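Cytochrome P450 268A2 Cyp268A2 (Mycobacterium marinum, PDB 6BLD) is a mycobacterial cytochrome P450, a mostly helical heme protein that carries protoporphyrin IX with its iron in the interior of the fold. Local coordinates at residues L161-L166 with R179-A184. Numbering follows the deposited sequence.
Sequences LPIRTL and RVAHAA
Ile163 meets Val180 and Ala181 where two consecutive helices of the cytochrome P450 fold, 160-170 and 177-186, pack against each other beside the long helix 247-278. The contact is small and wholly apolar, about 126 Å² in all, and it is closest at the level of Ile163 and Ala181, whose CA atoms are 5.9 Å apart. The CB bonds of Ile163, Val180 and Ala181 all point toward the opposing helix, and one isoleucine faces a valine and an alanine.

Ile163 lays its ethyl branch over the methyl of Ala181, with CG1 3.7 Å from Ala181 CB. With CG1 anti to the backbone N (chi1 -175°), this branch extends across the interface, and the bend at chi2, 62°, brings CD1 to 3.8 Å from Ala181 N. CB, CG1 and CD1 of Ile163 all stand at nearly the same distance from Ala181 CB, so the methyl sits in the crook of the bent chain. CD1 alone goes on to Val180, where it meets CG1 at 4.0 Å. The shortness of the Ala181 side chain probably lets CD1 come this close to the backbone N of helix 177-186.

All three touching residues are buried. Val180 also packs on Tyr211 and Leu212 of helix 201-225, and Ile163 on Asn262 of helix 247-278. The Ile163 side chain lies about 11 Å from the heme, and the contact joins the two helices without touching the cofactor.

On the side of helix 160-170 turned away from 177-186, in the turn that brackets Ile163, the carbonyl of Leu161 accepts two hydrogen bonds from Thr165. The backbone one runs from Thr165 N to Leu161 O at 2.9 Å. From the opposite face of the carbonyl plane, Thr165 OG1 reaches Leu161 O at 2.7 Å, lying 35° out of that plane.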
loop_
_atom_site.group_PDB
_atom_site.type_symbol
_atom_site.label_atom_id
_atom_site.label_comp_id
_atom_site.label_asym_id
_atom_site.label_seq_id
_atom_site.Cartn_x
_atom_site.Cartn_y
_atom_site.Cartn_z
ATOM N N LEU A 161 4.729 -3.136 -14.472
ATOM C CA LEU A 161 4.598 -1.690 -14.631
ATOM C C LEU A 161 5.055 -0.920 -13.392
ATOM O O LEU A 161 5.734 0.104 -13.538
ATOM C CB LEU A 161 3.159 -1.307 -14.988
ATOM C CG LEU A 161 2.984 0.177 -15.326
ATOM C CD1 LEU A 161 3.899 0.570 -16.476
ATOM C CD2 LEU A 161 1.539 0.508 -15.649
ATOM N N PRO A 162 4.707 -1.347 -12.168
ATOM C CA PRO A 162 5.212 -0.611 -10.995
ATOM C C PRO A 162 6.729 -0.554 -10.910
ATOM O O PRO A 162 7.279 0.515 -10.622
ATOM C CB PRO A 162 4.602 -1.382 -9.815
ATOM C CG PRO A 162 3.360 -1.958 -10.362
ATOM C CD PRO A 162 3.702 -2.351 -11.770
ATOM N N ILE A 163 7.427 -1.665 -11.158
ATOM C CA ILE A 163 8.878 -1.658 -10.998
ATOM C C ILE A 163 9.539 -0.864 -12.120
ATOM O O ILE A 163 10.540 -0.172 -11.900
ATOM C CB ILE A 163 9.427 -3.096 -10.908
ATOM C CG1 ILE A 163 10.928 -3.074 -10.607
ATOM C CG2 ILE A 163 9.151 -3.879 -12.182
ATOM C CD1 ILE A 163 11.281 -2.430 -9.280
ATOM N N ARG A 164 8.986 -0.934 -13.333
ATOM C CA ARG A 164 9.530 -0.140 -14.431
ATOM C C ARG A 164 9.339 1.348 -14.175
ATOM O O ARG A 164 10.264 2.143 -14.379
ATOM C CB ARG A 164 8.875 -0.548 -15.750
ATOM C CG ARG A 164 9.348 -1.886 -16.282
ATOM C CD ARG A 164 9.166 -1.967 -17.785
ATOM N NE ARG A 164 9.143 -3.346 -18.260
ATOM C CZ ARG A 164 9.023 -3.691 -19.538
ATOM N NH1 ARG A 164 8.912 -2.753 -20.468
ATOM N NH2 ARG A 164 9.011 -4.971 -19.884
ATOM N N THR A 165 8.148 1.742 -13.719
ATOM C CA THR A 165 7.901 3.142 -13.395
ATOM C C THR A 165 8.755 3.594 -12.219
ATOM O O THR A 165 9.312 4.699 -12.235
ATOM C CB THR A 165 6.418 3.356 -13.089
ATOM O OG1 THR A 165 5.623 2.766 -14.125
ATOM C CG2 THR A 165 6.103 4.838 -12.992
ATOM N N LEU A 166 8.872 2.752 -11.189
ATOM C CA LEU A 166 9.696 3.091 -10.033
ATOM C C LEU A 166 11.162 3.224 -10.426
ATOM O O LEU A 166 11.808 4.237 -10.130
ATOM C CB LEU A 166 9.520 2.031 -8.944
ATOM C CG LEU A 166 10.226 2.210 -7.595
ATOM C CD1 LEU A 166 11.738 2.078 -7.731
ATOM C CD2 LEU A 166 9.853 3.543 -6.963
ATOM N N ARG A 179 14.928 -7.941 -9.022
ATOM C CA ARG A 179 15.217 -8.335 -7.648
ATOM C C ARG A 179 14.678 -7.320 -6.647
ATOM O O ARG A 179 14.259 -7.700 -5.547
ATOM C CB ARG A 179 16.721 -8.523 -7.456
ATOM C CG ARG A 179 17.333 -9.582 -8.355
ATOM C CD ARG A 179 18.851 -9.553 -8.284
ATOM N NE ARG A 179 19.344 -9.902 -6.956
ATOM C CZ ARG A 179 20.631 -9.963 -6.631
ATOM N NH1 ARG A 179 21.560 -9.696 -7.539
ATOM N NH2 ARG A 179 20.990 -10.291 -5.397
ATOM N N VAL A 180 14.683 -6.032 -7.000
ATOM C CA VAL A 180 14.116 -5.024 -6.111
ATOM C C VAL A 180 12.610 -5.219 -5.979
ATOM O O VAL A 180 12.051 -5.126 -4.879
ATOM C CB VAL A 180 14.469 -3.611 -6.611
ATOM C CG1 VAL A 180 13.543 -2.574 -5.987
ATOM C CG2 VAL A 180 15.921 -3.287 -6.298
ATOM N N ALA A 181 11.930 -5.504 -7.094
ATOM C CA ALA A 181 10.496 -5.770 -7.039
ATOM C C ALA A 181 10.198 -7.011 -6.207
ATOM O O ALA A 181 9.213 -7.046 -5.460
ATOM C CB ALA A 181 9.936 -5.925 -8.453
ATOM N N HIS A 182 11.040 -8.040 -6.321
ATOM C CA HIS A 182 10.849 -9.243 -5.517
ATOM C C HIS A 182 11.122 -8.968 -4.042
ATOM O O HIS A 182 10.401 -9.463 -3.170
ATOM C CB HIS A 182 11.751 -10.364 -6.032
ATOM C CG HIS A 182 11.798 -11.563 -5.138
ATOM N ND1 HIS A 182 12.754 -11.725 -4.158
ATOM C CD2 HIS A 182 11.008 -12.662 -5.078
ATOM C CE1 HIS A 182 12.552 -12.870 -3.533
ATOM N NE2 HIS A 182 11.498 -13.458 -4.070
ATOM N N ALA A 183 12.158 -8.177 -3.749
ATOM C CA ALA A 183 12.481 -7.865 -2.360
ATOM C C ALA A 183 11.426 -6.959 -1.737
ATOM O O ALA A 183 11.111 -7.091 -0.548
ATOM C CB ALA A 183 13.864 -7.219 -2.273
ATOM N N ALA A 184 10.872 -6.030 -2.520
ATOM C CA ALA A 184 9.806 -5.177 -2.007
ATOM C C ALA A 184 8.559 -5.990 -1.685
ATOM O O ALA A 184 7.904 -5.757 -0.662
ATOM C CB ALA A 184 9.483 -4.074 -3.015
#